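PDB 2HJ1: protein RnfH from Haemophilus influenzae, which is of unknown function but belongs to the RnfH family of the ubiquitin clan and crystallises as a 3D domain-swapped dimer. Local coordinates for residues G35-V38 / Q39-I42. Numbering follows the deposited sequence.
Sequences GITV and QTAI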
loop_
_atom_site.group_PDB
_atom_site.type_symbol
_atom_site.label_atom_id
_atom_site.label_comp_id
_atom_site.label_asym_id
_atom_site.label_seq_id
_atom_site.Cartn_x
_atom_site.Cartn_y
_atom_site.Cartn_z
ATOM N N GLY B 35 13.027 5.620 -10.946
ATOM C CA GLY B 35 13.086 4.773 -12.143
ATOM C C GLY B 35 13.316 3.281 -11.881
ATOM O O GLY B 35 13.014 2.454 -12.726
ATOM N N ILE B 36 13.860 2.930 -10.719
ATOM C CA ILE B 36 14.010 1.512 -10.308
ATOM C C ILE B 36 12.632 0.779 -10.306
ATOM O O ILE B 36 11.593 1.353 -9.962
ATOM C CB ILE B 36 14.807 1.437 -8.923
ATOM C CG1 ILE B 36 15.176 0.019 -8.531
ATOM C CG2 ILE B 36 14.006 2.037 -7.793
ATOM C CD1 ILE B 36 16.141 -0.060 -7.338
ATOM N N THR B 37 12.605 -0.499 -10.705
ATOM C CA THR B 37 11.371 -1.250 -10.672
ATOM C C THR B 37 11.289 -2.088 -9.395
ATOM O O THR B 37 12.293 -2.288 -8.727
ATOM C CB THR B 37 11.330 -2.263 -11.828
ATOM O OG1 THR B 37 12.538 -3.013 -11.745
ATOM C CG2 THR B 37 11.258 -1.522 -13.206
ATOM N N VAL B 38 10.109 -2.633 -9.114
ATOM C CA VAL B 38 9.947 -3.615 -8.031
ATOM C C VAL B 38 11.010 -4.732 -8.062
ATOM O O VAL B 38 11.676 -4.991 -7.073
ATOM C CB VAL B 38 8.559 -4.228 -8.126
ATOM C CG1 VAL B 38 8.361 -5.304 -7.107
ATOM C CG2 VAL B 38 7.452 -3.081 -7.975
ATOM N N GLN B 39 11.186 -5.395 -9.214
ATOM C CA GLN B 39 12.119 -6.528 -9.280
ATOM C C GLN B 39 13.542 -6.059 -9.022
ATOM O O GLN B 39 14.312 -6.702 -8.318
ATOM C CB GLN B 39 12.026 -7.200 -10.682
ATOM C CG GLN B 39 12.996 -8.398 -10.859
ATOM C CD GLN B 39 12.889 -8.928 -12.280
ATOM O OE1 GLN B 39 13.713 -8.604 -13.160
ATOM N NE2 GLN B 39 11.800 -9.599 -12.540
ATOM N N THR B 40 13.924 -4.917 -9.552
ATOM C CA THR B 40 15.307 -4.485 -9.298
ATOM C C THR B 40 15.591 -4.161 -7.825
ATOM O O THR B 40 16.639 -4.514 -7.298
ATOM C CB THR B 40 15.682 -3.265 -10.200
ATOM O OG1 THR B 40 15.358 -3.595 -11.576
ATOM C CG2 THR B 40 17.158 -2.950 -10.084
ATOM N N ALA B 41 14.668 -3.468 -7.162
ATOM C CA ALA B 41 14.819 -3.175 -5.697
ATOM C C ALA B 41 14.949 -4.500 -4.937
ATOM O O ALA B 41 15.850 -4.688 -4.154
ATOM C CB ALA B 41 13.635 -2.402 -5.206
ATOM N N ILE B 42 14.071 -5.445 -5.218
ATOM C CA ILE B 42 14.127 -6.705 -4.506
ATOM C C ILE B 42 15.471 -7.409 -4.765
ATOM O O ILE B 42 16.199 -7.805 -3.838
ATOM C CB ILE B 42 12.929 -7.624 -4.863
ATOM C CG1 ILE B 42 11.594 -6.961 -4.481
ATOM C CG2 ILE B 42 13.054 -9.017 -4.143
ATOM C CD1 ILE B 42 10.329 -7.751 -4.974
HETATM O O HOH W 1 14.945 -0.992 -12.636
#
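Gln-39, in the first turn of helix 38-45, just skirts the N-cap: its CB lies 4.4 Å from Thr-37 OG1, while CG, anti to the backbone N (chi1 179°), carries the extended chain outward, away from that cap. At Thr-40 the helix start is capped. Its backbone N donates to Thr-37 OG1 at 3.2 Å with an N-H...O angle of 160°, the capping bond that satisfies an amide with no earlier helical carbonyl to use. The Thr-37 hydroxyl is brought there by a chi1 of 53°, which sets OG1 between its own N and carbonyl carbon. The two threonine OG1 atoms stand 2.9 Å apart, and a water bridges Thr-40 OG1, at 2.8 Å, and the backbone N of Thr-37, from which it accepts. Thr-40 also meets Ile-36, whose CG1 slants against CB at 3.7 Å and lies near the methyl CG2. Ala-41 N makes a nearly straight bond to Thr-37 O (3.1 Å), the opening i to i+4 link of the helix, and the extended Ile-36 chain brings CD1 against this amide N and near the Ala-41 methyl. Ile-36 (N') meeting Ala-41 (N4) has the spacing of a hydrophobic staple. Ile-42 N repeats the helical bond to Val-38 O, and its side chain lies alongside that of Val-38, pointing the same way, with CD1 on CG1 at 3.8 Å. Ile-36, Val-38 and Gln-39 make backbone hydrogen bonds to the second subunit, whose Thr-71 and Leu-74 pack on Thr-37 and Ala-41, placing the helix start, which follows strand 26-33, at the dimer interface. The apolar pair faces inward, Val-38 against Ile-63 and Ile-42 against Ile-61 of strand 61-65, with Ile-42 also reaching Ile-47 and Leu-48 of helix 47-50.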